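Local coordinates for periplasmic binding protein (Veillonella parvula, PDB 4LJS), which probably binds an iron-siderophore, haem, cobalamin or similar metal-bearing ligand in the periplasm and hands it to an ABC transporter for uptake, at residues M71-R76 / E85-I90; Y78-Y83 / L299-D304; M153-I158 / Q176-S181; V306-G309 / L314-E317. All blocks are in the same frame, centred on the assembly; numbering follows the deposited sequence.

Contact 1: M71-R76 / E85-I90; sequences MGIPDR and EAYDKI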
loop_
_atom_site.group_PDB
_atom_site.type_symbol
_atom_site.label_atom_id
_atom_site.label_comp_id
_atom_site.label_asym_id
_atom_site.label_seq_id
_atom_site.Cartn_x
_atom_site.Cartn_y
_atom_site.Cartn_z
HETATM N N MSE A 71 13.559 1.386 -5.510
HETATM C CA MSE A 71 13.578 0.156 -6.293
HETATM C C MSE A 71 12.330 -0.684 -6.057
HETATM O O MSE A 71 11.798 -0.711 -4.953
HETATM C CB MSE A 71 14.841 -0.650 -5.969
HETATM C CG MSE A 71 16.129 0.130 -6.229
HETATM SE SE MSE A 71 17.767 -0.786 -5.661
HETATM C CE MSE A 71 17.832 -0.100 -3.849
ATOM N N GLY A 72 11.859 -1.364 -7.098
ATOM C CA GLY A 72 10.755 -2.295 -6.932
ATOM C C GLY A 72 9.448 -1.953 -7.630
ATOM O O GLY A 72 8.507 -2.742 -7.591
ATOM N N ILE A 73 9.369 -0.786 -8.260
ATOM C CA ILE A 73 8.225 -0.487 -9.118
ATOM C C ILE A 73 8.579 -0.809 -10.575
ATOM O O ILE A 73 9.544 -0.281 -11.117
ATOM C CB ILE A 73 7.783 0.982 -8.998
ATOM C CG1 ILE A 73 7.636 1.380 -7.531
ATOM C CG2 ILE A 73 6.477 1.212 -9.742
ATOM C CD1 ILE A 73 7.234 2.822 -7.332
ATOM N N PRO A 74 7.790 -1.680 -11.217
ATOM C CA PRO A 74 8.105 -2.165 -12.564
ATOM C C PRO A 74 8.099 -1.084 -13.639
ATOM O O PRO A 74 8.767 -1.258 -14.650
ATOM C CB PRO A 74 6.984 -3.175 -12.851
ATOM C CG PRO A 74 6.432 -3.529 -11.524
ATOM C CD PRO A 74 6.577 -2.314 -10.675
ATOM N N ASP A 75 7.352 -0.008 -13.435
ATOM C CA ASP A 75 7.233 1.041 -14.445
ATOM C C ASP A 75 6.611 2.310 -13.860
ATOM O O ASP A 75 5.845 2.245 -12.906
ATOM C CB ASP A 75 6.376 0.552 -15.607
ATOM C CG ASP A 75 6.309 1.554 -16.731
ATOM O OD1 ASP A 75 7.342 2.203 -17.002
ATOM O OD2 ASP A 75 5.229 1.701 -17.334
ATOM N N ARG A 76 6.931 3.457 -14.451
ATOM C CA ARG A 76 6.383 4.742 -14.010
ATOM C C ARG A 76 4.852 4.820 -14.074
ATOM O O ARG A 76 4.238 5.563 -13.310
ATOM C CB ARG A 76 7.012 5.894 -14.811
ATOM C CG ARG A 76 6.733 5.847 -16.312
ATOM C CD ARG A 76 7.582 6.850 -17.080
ATOM N NE ARG A 76 7.509 8.211 -16.543
ATOM C CZ ARG A 76 6.543 9.084 -16.828
ATOM N NH1 ARG A 76 5.545 8.742 -17.636
ATOM N NH2 ARG A 76 6.572 10.304 -16.300
ATOM N N GLU A 85 6.735 12.622 -12.162
ATOM C CA GLU A 85 7.896 13.459 -12.477
ATOM C C GLU A 85 9.010 13.271 -11.448
ATOM O O GLU A 85 10.172 13.100 -11.806
ATOM C CB GLU A 85 7.512 14.935 -12.572
ATOM C CG GLU A 85 7.174 15.395 -13.984
ATOM C CD GLU A 85 7.232 16.908 -14.150
ATOM O OE1 GLU A 85 6.965 17.392 -15.269
ATOM O OE2 GLU A 85 7.548 17.612 -13.165
ATOM N N ALA A 86 8.641 13.296 -10.171
ATOM C CA ALA A 86 9.596 13.080 -9.092
ATOM C C ALA A 86 10.168 11.667 -9.171
ATOM O O ALA A 86 11.367 11.466 -8.987
ATOM C CB ALA A 86 8.928 13.314 -7.736
ATOM N N TYR A 87 9.299 10.696 -9.437
ATOM C CA TYR A 87 9.733 9.318 -9.615
ATOM C C TYR A 87 10.833 9.201 -10.662
ATOM O O TYR A 87 11.850 8.538 -10.427
ATOM C CB TYR A 87 8.567 8.407 -10.005
ATOM C CG TYR A 87 9.018 6.981 -10.223
ATOM C CD1 TYR A 87 9.357 6.175 -9.145
ATOM C CD2 TYR A 87 9.127 6.446 -11.506
ATOM C CE1 TYR A 87 9.793 4.870 -9.336
ATOM C CE2 TYR A 87 9.550 5.144 -11.706
ATOM C CZ TYR A 87 9.883 4.360 -10.617
ATOM O OH TYR A 87 10.312 3.063 -10.807
ATOM N N ASP A 88 10.624 9.853 -11.807
ATOM C CA ASP A 88 11.575 9.798 -12.917
ATOM C C ASP A 88 12.969 10.291 -12.532
ATOM O O ASP A 88 13.960 9.861 -13.115
ATOM C CB ASP A 88 11.071 10.604 -14.128
ATOM C CG ASP A 88 9.794 10.027 -14.737
ATOM O OD1 ASP A 88 9.483 8.842 -14.499
ATOM O OD2 ASP A 88 9.102 10.765 -15.468
ATOM N N LYS A 89 13.052 11.193 -11.560
ATOM C CA LYS A 89 14.347 11.763 -11.181
ATOM C C LYS A 89 15.201 10.840 -10.308
ATOM O O LYS A 89 16.396 11.068 -10.145
ATOM C CB LYS A 89 14.158 13.094 -10.462
ATOM C CG LYS A 89 13.734 14.249 -11.348
ATOM C CD LYS A 89 13.696 15.529 -10.529
ATOM C CE LYS A 89 14.986 15.695 -9.717
ATOM N NZ LYS A 89 14.915 16.801 -8.717
ATOM N N ILE A 90 14.585 9.822 -9.720
ATOM C CA ILE A 90 15.312 8.915 -8.835
ATOM C C ILE A 90 16.430 8.218 -9.603
ATOM O O ILE A 90 16.174 7.546 -10.602
ATOM C CB ILE A 90 14.368 7.888 -8.190
ATOM C CG1 ILE A 90 13.330 8.607 -7.317
ATOM C CG2 ILE A 90 15.143 6.870 -7.349
ATOM C CD1 ILE A 90 12.202 7.695 -6.859
HETATM O O HOH W 1 11.484 1.542 -8.870
#

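Contact 2: Y78-Y83 / L299-D304; sequences YVRPEY and LLDSID. Unlike the reference sequence in segment 299-304: S302 (reference Gly).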
loop_
_atom_site.group_PDB
_atom_site.type_symbol
_atom_site.label_atom_id
_atom_site.label_comp_id
_atom_site.label_asym_id
_atom_site.label_seq_id
_atom_site.Cartn_x
_atom_site.Cartn_y
_atom_site.Cartn_z
ATOM N N TYR A 78 2.753 2.857 -13.018
ATOM C CA TYR A 78 2.157 2.325 -11.799
ATOM C C TYR A 78 2.174 3.368 -10.699
ATOM O O TYR A 78 1.547 3.188 -9.672
ATOM C CB TYR A 78 2.925 1.101 -11.312
ATOM C CG TYR A 78 2.831 -0.099 -12.216
ATOM C CD1 TYR A 78 3.526 -0.145 -13.412
ATOM C CD2 TYR A 78 2.060 -1.196 -11.863
ATOM C CE1 TYR A 78 3.446 -1.242 -14.237
ATOM C CE2 TYR A 78 1.979 -2.301 -12.682
ATOM C CZ TYR A 78 2.675 -2.319 -13.867
ATOM O OH TYR A 78 2.596 -3.418 -14.692
ATOM N N VAL A 79 2.922 4.445 -10.912
ATOM C CA VAL A 79 2.993 5.542 -9.957
ATOM C C VAL A 79 1.856 6.519 -10.257
ATOM O O VAL A 79 1.516 6.722 -11.427
ATOM C CB VAL A 79 4.369 6.254 -10.061
ATOM C CG1 VAL A 79 4.431 7.489 -9.176
ATOM C CG2 VAL A 79 5.483 5.288 -9.704
ATOM N N ARG A 80 1.252 7.096 -9.215
ATOM C CA ARG A 80 0.211 8.119 -9.397
ATOM C C ARG A 80 0.727 9.223 -10.310
ATOM O O ARG A 80 1.867 9.660 -10.155
ATOM C CB ARG A 80 -0.212 8.744 -8.059
ATOM C CG ARG A 80 -1.163 7.911 -7.240
ATOM C CD ARG A 80 -1.584 8.613 -5.953
ATOM N NE ARG A 80 -2.540 9.685 -6.197
ATOM C CZ ARG A 80 -3.854 9.500 -6.300
ATOM N NH1 ARG A 80 -4.362 8.282 -6.184
ATOM N NH2 ARG A 80 -4.662 10.530 -6.522
ATOM N N PRO A 81 -0.110 9.669 -11.264
ATOM C CA PRO A 81 0.278 10.674 -12.267
ATOM C C PRO A 81 1.033 11.866 -11.667
ATOM O O PRO A 81 2.077 12.245 -12.197
ATOM C CB PRO A 81 -1.070 11.124 -12.852
ATOM C CG PRO A 81 -1.956 9.931 -12.695
ATOM C CD PRO A 81 -1.510 9.231 -11.427
ATOM N N GLU A 82 0.534 12.414 -10.560
ATOM C CA GLU A 82 1.134 13.593 -9.937
ATOM C C GLU A 82 2.479 13.331 -9.270
ATOM O O GLU A 82 3.180 14.272 -8.910
ATOM C CB GLU A 82 0.182 14.206 -8.906
ATOM C CG GLU A 82 -0.040 13.343 -7.682
ATOM C CD GLU A 82 -1.435 12.747 -7.642
ATOM O OE1 GLU A 82 -2.065 12.778 -6.558
ATOM O OE2 GLU A 82 -1.900 12.254 -8.697
ATOM N N TYR A 83 2.831 12.060 -9.099
ATOM C CA TYR A 83 4.107 11.692 -8.490
ATOM C C TYR A 83 5.119 11.181 -9.519
ATOM O O TYR A 83 6.261 10.870 -9.173
ATOM C CB TYR A 83 3.896 10.639 -7.393
ATOM C CG TYR A 83 3.004 11.106 -6.262
ATOM C CD1 TYR A 83 2.927 12.452 -5.922
ATOM C CD2 TYR A 83 2.234 10.203 -5.533
ATOM C CE1 TYR A 83 2.105 12.888 -4.888
ATOM C CE2 TYR A 83 1.408 10.632 -4.499
ATOM C CZ TYR A 83 1.354 11.973 -4.183
ATOM O OH TYR A 83 0.544 12.404 -3.156
ATOM N N LEU A 299 -3.076 3.985 -0.270
ATOM C CA LEU A 299 -4.323 3.630 0.400
ATOM C C LEU A 299 -5.490 4.516 -0.084
ATOM O O LEU A 299 -6.646 4.096 -0.076
ATOM C CB LEU A 299 -4.160 3.751 1.919
ATOM C CG LEU A 299 -5.396 3.451 2.772
ATOM C CD1 LEU A 299 -6.003 2.095 2.408
ATOM C CD2 LEU A 299 -5.055 3.500 4.240
ATOM N N LEU A 300 -5.177 5.738 -0.509
ATOM C CA LEU A 300 -6.191 6.635 -1.057
ATOM C C LEU A 300 -6.898 6.037 -2.275
ATOM O O LEU A 300 -8.113 6.185 -2.427
ATOM C CB LEU A 300 -5.579 7.994 -1.413
ATOM C CG LEU A 300 -6.559 9.035 -1.967
ATOM C CD1 LEU A 300 -7.727 9.271 -0.996
ATOM C CD2 LEU A 300 -5.849 10.348 -2.308
ATOM N N ASP A 301 -6.137 5.362 -3.135
ATOM C CA ASP A 301 -6.697 4.730 -4.333
ATOM C C ASP A 301 -7.710 3.637 -3.968
ATOM O O ASP A 301 -8.779 3.533 -4.580
ATOM C CB ASP A 301 -5.586 4.130 -5.210
ATOM C CG ASP A 301 -4.687 5.185 -5.832
ATOM O OD1 ASP A 301 -3.762 5.667 -5.147
ATOM O OD2 ASP A 301 -4.893 5.523 -7.015
ATOM N N SER A 302 -7.367 2.814 -2.980
ATOM C CA SER A 302 -8.262 1.734 -2.579
ATOM C C SER A 302 -9.506 2.236 -1.853
ATOM O O SER A 302 -10.598 1.711 -2.076
ATOM C CB SER A 302 -7.542 0.677 -1.748
ATOM O OG SER A 302 -6.809 1.233 -0.676
ATOM N N ILE A 303 -9.344 3.246 -0.998
ATOM C CA ILE A 303 -10.492 3.894 -0.361
ATOM C C ILE A 303 -11.505 4.349 -1.412
ATOM O O ILE A 303 -12.699 4.081 -1.298
ATOM C CB ILE A 303 -10.076 5.117 0.483
ATOM C CG1 ILE A 303 -9.380 4.678 1.770
ATOM C CG2 ILE A 303 -11.295 5.950 0.849
ATOM C CD1 ILE A 303 -8.713 5.828 2.505
ATOM N N ASP A 304 -11.014 5.024 -2.445
ATOM C CA ASP A 304 -11.866 5.504 -3.533
ATOM C C ASP A 304 -12.555 4.387 -4.311
ATOM O O ASP A 304 -13.758 4.454 -4.574
ATOM C CB ASP A 304 -11.072 6.395 -4.490
ATOM C CG ASP A 304 -10.769 7.763 -3.895
ATOM O OD1 ASP A 304 -11.354 8.100 -2.841
ATOM O OD2 ASP A 304 -9.952 8.505 -4.477
#

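Contact 3: M153-I158 / Q176-S181; sequences MEYKYI and QEMQQS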
loop_
_atom_site.group_PDB
_atom_site.type_symbol
_atom_site.label_atom_id
_atom_site.label_comp_id
_atom_site.label_asym_id
_atom_site.label_seq_id
_atom_site.Cartn_x
_atom_site.Cartn_y
_atom_site.Cartn_z
HETATM N N MSE A 153 -2.401 1.021 10.643
HETATM C CA MSE A 153 -0.968 0.818 10.416
HETATM C C MSE A 153 -0.448 1.704 9.294
HETATM O O MSE A 153 0.668 2.208 9.376
HETATM C CB MSE A 153 -0.651 -0.637 10.088
HETATM C CG MSE A 153 -0.840 -1.576 11.239
HETATM SE SE MSE A 153 -0.699 -3.412 10.626
HETATM C CE MSE A 153 -1.133 -4.297 12.327
ATOM N N GLU A 154 -1.256 1.886 8.247
ATOM C CA GLU A 154 -0.857 2.741 7.127
ATOM C C GLU A 154 -0.803 4.210 7.540
ATOM O O GLU A 154 0.112 4.937 7.144
ATOM C CB GLU A 154 -1.786 2.555 5.923
ATOM C CG GLU A 154 -1.809 1.134 5.375
ATOM C CD GLU A 154 -0.411 0.575 5.126
ATOM O OE1 GLU A 154 0.425 1.281 4.514
ATOM O OE2 GLU A 154 -0.150 -0.571 5.548
ATOM N N TYR A 155 -1.779 4.644 8.338
ATOM C CA TYR A 155 -1.782 6.013 8.853
ATOM C C TYR A 155 -0.518 6.309 9.662
ATOM O O TYR A 155 0.120 7.342 9.467
ATOM C CB TYR A 155 -3.020 6.275 9.715
ATOM C CG TYR A 155 -4.319 6.260 8.940
ATOM C CD1 TYR A 155 -4.341 6.572 7.590
ATOM C CD2 TYR A 155 -5.525 5.941 9.561
ATOM C CE1 TYR A 155 -5.524 6.564 6.873
ATOM C CE2 TYR A 155 -6.719 5.925 8.847
ATOM C CZ TYR A 155 -6.708 6.237 7.499
ATOM O OH TYR A 155 -7.875 6.232 6.762
ATOM N N LYS A 156 -0.166 5.402 10.572
ATOM C CA LYS A 156 1.001 5.593 11.422
ATOM C C LYS A 156 2.259 5.620 10.562
ATOM O O LYS A 156 3.185 6.391 10.817
ATOM C CB LYS A 156 1.108 4.478 12.469
ATOM C CG LYS A 156 2.499 4.397 13.122
ATOM C CD LYS A 156 2.568 3.364 14.253
ATOM C CE LYS A 156 3.998 3.190 14.782
ATOM N NZ LYS A 156 4.902 2.481 13.818
ATOM N N TYR A 157 2.273 4.768 9.541
ATOM C CA TYR A 157 3.390 4.673 8.614
ATOM C C TYR A 157 3.631 6.040 7.993
ATOM O O TYR A 157 4.747 6.558 8.001
ATOM C CB TYR A 157 3.054 3.651 7.531
ATOM C CG TYR A 157 4.096 3.463 6.446
ATOM C CD1 TYR A 157 5.183 2.615 6.641
ATOM C CD2 TYR A 157 3.971 4.099 5.212
ATOM C CE1 TYR A 157 6.121 2.414 5.649
ATOM C CE2 TYR A 157 4.911 3.906 4.206
ATOM C CZ TYR A 157 5.989 3.063 4.434
ATOM O OH TYR A 157 6.935 2.854 3.451
ATOM N N ILE A 158 2.560 6.634 7.485
ATOM C CA ILE A 158 2.639 7.951 6.862
ATOM C C ILE A 158 3.086 8.998 7.883
ATOM O O ILE A 158 3.927 9.850 7.594
ATOM C CB ILE A 158 1.281 8.327 6.239
ATOM C CG1 ILE A 158 0.974 7.373 5.080
ATOM C CG2 ILE A 158 1.279 9.764 5.759
ATOM C CD1 ILE A 158 -0.394 7.524 4.487
ATOM N N GLN A 176 -5.782 13.013 7.018
ATOM C CA GLN A 176 -7.100 13.574 7.258
ATOM C C GLN A 176 -8.019 13.440 6.041
ATOM O O GLN A 176 -9.215 13.194 6.187
ATOM C CB GLN A 176 -7.003 15.038 7.686
ATOM C CG GLN A 176 -8.317 15.587 8.230
ATOM C CD GLN A 176 -8.333 17.101 8.344
ATOM O OE1 GLN A 176 -8.751 17.654 9.362
ATOM N NE2 GLN A 176 -7.894 17.779 7.290
ATOM N N GLU A 177 -7.459 13.610 4.846
ATOM C CA GLU A 177 -8.223 13.465 3.610
ATOM C C GLU A 177 -8.842 12.072 3.548
ATOM O O GLU A 177 -10.028 11.909 3.249
ATOM C CB GLU A 177 -7.305 13.695 2.406
ATOM C CG GLU A 177 -7.877 13.279 1.058
ATOM C CD GLU A 177 -6.954 13.634 -0.105
ATOM O OE1 GLU A 177 -5.743 13.855 0.132
ATOM O OE2 GLU A 177 -7.447 13.701 -1.254
HETATM N N MSE A 178 -8.025 11.069 3.846
HETATM C CA MSE A 178 -8.463 9.682 3.829
HETATM C C MSE A 178 -9.492 9.394 4.923
HETATM O O MSE A 178 -10.534 8.775 4.672
HETATM C CB MSE A 178 -7.250 8.759 3.961
HETATM C CG MSE A 178 -6.350 8.793 2.729
HETATM SE SE MSE A 178 -4.821 7.564 2.779
HETATM C CE MSE A 178 -3.869 8.279 4.290
ATOM N N GLN A 179 -9.205 9.855 6.135
ATOM C CA GLN A 179 -10.105 9.623 7.258
ATOM C C GLN A 179 -11.460 10.305 7.067
ATOM O O GLN A 179 -12.503 9.728 7.376
ATOM C CB GLN A 179 -9.468 10.102 8.559
ATOM C CG GLN A 179 -8.219 9.335 8.969
ATOM C CD GLN A 179 -7.679 9.819 10.305
ATOM O OE1 GLN A 179 -7.833 10.990 10.657
ATOM N NE2 GLN A 179 -7.058 8.920 11.061
ATOM N N GLN A 180 -11.443 11.536 6.569
ATOM C CA GLN A 180 -12.680 12.273 6.336
ATOM C C GLN A 180 -13.523 11.608 5.252
ATOM O O GLN A 180 -14.755 11.634 5.299
ATOM C CB GLN A 180 -12.380 13.720 5.947
ATOM C CG GLN A 180 -11.896 14.571 7.105
ATOM C CD GLN A 180 -11.616 16.008 6.711
ATOM O OE1 GLN A 180 -11.671 16.370 5.534
ATOM N NE2 GLN A 180 -11.310 16.835 7.700
ATOM N N SER A 181 -12.842 11.020 4.275
ATOM C CA SER A 181 -13.502 10.354 3.169
ATOM C C SER A 181 -14.254 9.106 3.643
ATOM O O SER A 181 -15.426 8.910 3.303
ATOM C CB SER A 181 -12.470 9.992 2.100
ATOM O OG SER A 181 -13.091 9.353 1.011
#

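Contact 4: V306-G309 / L314-E317; sequences VSHG and LYPE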
loop_
_atom_site.group_PDB
_atom_site.type_symbol
_atom_site.label_atom_id
_atom_site.label_comp_id
_atom_site.label_asym_id
_atom_site.label_seq_id
_atom_site.Cartn_x
_atom_site.Cartn_y
_atom_site.Cartn_z
ATOM N N VAL A 306 -13.053 1.194 -3.352
ATOM C CA VAL A 306 -13.956 0.434 -2.506
ATOM C C VAL A 306 -15.218 1.229 -2.130
ATOM O O VAL A 306 -16.334 0.713 -2.234
ATOM C CB VAL A 306 -13.235 -0.124 -1.273
ATOM C CG1 VAL A 306 -14.216 -0.846 -0.378
ATOM C CG2 VAL A 306 -12.120 -1.078 -1.719
ATOM N N SER A 307 -15.055 2.488 -1.733
ATOM C CA SER A 307 -16.215 3.299 -1.372
ATOM C C SER A 307 -17.119 3.523 -2.589
ATOM O O SER A 307 -18.338 3.460 -2.473
ATOM C CB SER A 307 -15.797 4.644 -0.766
ATOM O OG SER A 307 -15.238 5.489 -1.767
ATOM N N HIS A 308 -16.518 3.764 -3.753
ATOM C CA HIS A 308 -17.291 3.996 -4.965
ATOM C C HIS A 308 -17.999 2.724 -5.431
ATOM O O HIS A 308 -19.132 2.786 -5.895
ATOM C CB HIS A 308 -16.419 4.586 -6.078
ATOM C CG HIS A 308 -16.078 6.033 -5.872
ATOM N ND1 HIS A 308 -15.709 6.547 -4.646
ATOM C CD2 HIS A 308 -16.046 7.075 -6.740
ATOM C CE1 HIS A 308 -15.465 7.841 -4.766
ATOM N NE2 HIS A 308 -15.666 8.186 -6.025
ATOM N N GLY A 309 -17.341 1.574 -5.280
ATOM C CA GLY A 309 -17.957 0.296 -5.599
ATOM C C GLY A 309 -19.013 -0.156 -4.596
ATOM O O GLY A 309 -20.009 -0.791 -4.964
ATOM N N LEU A 314 -24.182 6.897 -3.875
ATOM C CA LEU A 314 -23.505 8.047 -3.288
ATOM C C LEU A 314 -22.465 8.599 -4.261
ATOM O O LEU A 314 -22.223 9.803 -4.307
ATOM C CB LEU A 314 -22.834 7.660 -1.971
ATOM C CG LEU A 314 -22.166 8.806 -1.208
ATOM C CD1 LEU A 314 -23.182 9.886 -0.894
ATOM C CD2 LEU A 314 -21.529 8.287 0.064
ATOM N N TYR A 315 -21.853 7.709 -5.038
ATOM C CA TYR A 315 -20.827 8.106 -5.999
ATOM C C TYR A 315 -21.223 7.756 -7.437
ATOM O O TYR A 315 -20.672 6.818 -8.024
ATOM C CB TYR A 315 -19.498 7.446 -5.632
ATOM C CG TYR A 315 -19.026 7.817 -4.251
ATOM C CD1 TYR A 315 -18.476 9.066 -4.006
ATOM C CD2 TYR A 315 -19.142 6.924 -3.185
ATOM C CE1 TYR A 315 -18.043 9.425 -2.742
ATOM C CE2 TYR A 315 -18.710 7.274 -1.910
ATOM C CZ TYR A 315 -18.162 8.530 -1.698
ATOM O OH TYR A 315 -17.721 8.902 -0.451
ATOM N N PRO A 316 -22.184 8.511 -8.006
ATOM C CA PRO A 316 -22.745 8.211 -9.331
ATOM C C PRO A 316 -21.714 8.306 -10.453
ATOM O O PRO A 316 -21.923 7.718 -11.510
ATOM C CB PRO A 316 -23.824 9.291 -9.513
ATOM C CG PRO A 316 -23.397 10.406 -8.625
ATOM C CD PRO A 316 -22.760 9.742 -7.436
ATOM N N GLU A 317 -20.637 9.022 -10.217
ATOM C CA GLU A 317 -19.572 9.217 -11.162
ATOM C C GLU A 317 -18.840 7.951 -11.572
ATOM O O GLU A 317 -18.141 7.937 -12.531
ATOM C CB GLU A 317 -18.586 10.176 -10.546
ATOM C CG GLU A 317 -17.877 11.085 -11.508
ATOM C CD GLU A 317 -18.382 12.506 -11.445
ATOM O OE1 GLU A 317 -17.802 13.300 -10.678
ATOM O OE2 GLU A 317 -19.341 12.833 -12.171
HETATM O O HOH W 2 -19.588 4.351 -8.124
#

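Contact 1: M71-R76 / E85-I90
The two flat groups of this contact are the Y87 ring and the R76 guanidinium. In the plane of the Y87 ring, at its hydroxyl edge, sits a water. I73 CD1 and R76 CA reach the ring obliquely, beside different carbons: I73 CD1 lies 3.8 Å from Y87 CE1, and R76 CA lies 3.9 Å from Y87 CE2. K93 adds a cation-pi contact to the same ring. The guanidinium receives the D88 carboxylate at its edge, the two planes turned 37° apart. The setting is a strand-loop-helix unit of the Rossmann-like N-terminal lobe, in which the chain leaving edge strand 67-71 folds against helix 84-89.

The illustrative principle is a loop fastened at two points of unlike character. The inner one is apolar and water-mediated. I73 and Y87 run past each other in opposite directions, bringing I73 CB to 3.7 Å from Y87 OH. The water is hydrogen-bonded to Y87 OH (2.7 Å) and accepts a bond from I73 N (3.2 Å), tying the hydroxyl of this buried tyrosine to the loop backbone. The outer point is ionic. R76 CG lies between its backbone N and carbonyl carbon (chi1 62°), and a further bend at chi3 presents NE and NH2 together. This is a side-on, two-nitrogen grip: R76 NH2 meets the syn lone pair of D88 OD2 at 2.7 Å, while R76 NE, 2.9 Å from D88 OD1, makes a nearly straight bond of 169°.

Contact 2: Y78-Y83 / L299-D304
R80 leaves the loop with CB directed at helix 299-310, and its next two carbons run alongside the carboxylate of D301: R80 CG is 4.0 Å and R80 CD 3.8 Å from D301 OD1. A bend at chi3 (75°) then turns the guanidinium so that its nitrogens serve two acids. R80 NE bonds back to E82 OE1 at 3.2 Å; the oxygen lies in the guanidinium plane, while the nitrogen meets it from above the carboxylate plane. The three residues form a salt-bridge network that joins the loop following strand 67-71 to the last helix of the chain, two regions more than two hundred residues apart in sequence. At the tip, R80 NH1 faces both carboxylate oxygens, 2.9 Å from D301 OD1 and as near to D301 OD2, with a weak, bent bond (140°) to OD1; guanidinium and carboxylate planes are 62° apart. D301 OD1 is shared with R298, its stronger partner. A leucine in place of R80 would probably leave E82 without its cationic mate and sever the direct ionic link from loop to helix, D301 keeping R298 alone of the two arginines. The other terminal nitrogen, R80 NH2, bonds weakly to E82 OE1 and lies 4.4 Å from L300 CD2.

Contact 3: M153-I158 / Q176-S181
Y155 lays its ring along two side chains of the facing helix, M178 (a selenomethionine) and Q179. The terminal methyl of M178 comes in at the ring edge, near its plane, with M178 CE 3.5 Å from Y155 CE1. Q179 crosses the ring obliquely: its CG lies 3.7 Å from Y155 CZ, and its NE2 is also 3.7 Å from Y155 CD2, the amide plane almost perpendicular to the ring at 89°. A bend at the end of the M178 chain (chi3 -63°) brings the same methyl to I158, tip to tip, with M178 CE 3.6 Å from I158 CD1. Cutting Y155 back to an alanine would probably open a gap between the helices, with the M178 methyl left to I158 on this side and the Q179 amide less restrained. The example shows how long side chains can bridge widely spaced helices: the segment axes approach no closer than 11.6 Å and run nearly antiparallel, at 158°, as the two arms of a helical hairpin. Helix 151-164 follows the parallel sheet that ends with strand 135-138, and helix 168-188 leads on to strand 196-203 of the second sheet; helix 299-310 packs against both, L299 touching Y155 and I303 touching M178.

Contact 4: V306-G309 / L314-E317
S307 OG, which also lies 3.9 Å from Y315 CE2, is held from several directions. It accepts a hydrogen bond from its neighbour, H308 ND1, at 3.1 Å; the bond is fairly straight at 162°, and the oxygen lies in the imidazole plane. S307 OG in turn bonds to the carbonyl of I303, one turn back along the helix, and more weakly to that of D304. H308 CG lies anti to the carbonyl carbon (chi1 -75°), which brings the imidazole beside S307 OG; the bond from ND1 helps to fix the ring's rotation, with one face offered to Y315.

The rings of H308 and Y315 form an offset stack, centroids 4.0 Å apart and planes only 10° from parallel. H308 CE1 lies toward the rim of the phenol face, 3.3 Å from Y315 CD1, whereas Y315 CG sits over the centre of the imidazole. Beside it, Y315 CB makes a CH-pi contact, 3.7 Å from the H308 ring centroid. On the opposite face of the phenol ring lies L314 CG, so the tyrosine is sandwiched between histidine and leucine.

The arrangement illustrates how a chain end can be folded back upon the helix it has just left: helix 299-310 runs out, the chain turns, and Y315 returns against its last turns. Y315 OH is hydrogen-bonded to T185 OG1 of helix 168-188, joining the tail to the long helix that connects the lobes in this kind of binding protein. On the backbone side a water donates to both carbonyls, 2.8 Å from H308 O and 2.7 Å from Y315 O.

Overall arrangement
Followed from the N terminus, contact 1 closes first, a short loop that brings the chain after strand 67-71 against helix 84-89. Segment 78-83 of contact 2 leaves from within that loop, so the two cross, and they touch where I73 and Y87 meet V79. Contact 2 is completed only by helix 299-310, a span that encloses the whole of contact 3, the hairpin of helices 151-164 and 168-188. Contacts 2 and 3 also pack together, I303 against M178. Contact 4 follows in series, closing a small turn after the same last helix. Helix 299-310 thereby ties the N-terminal lobe's loop, the helical hairpin and the chain's tail together.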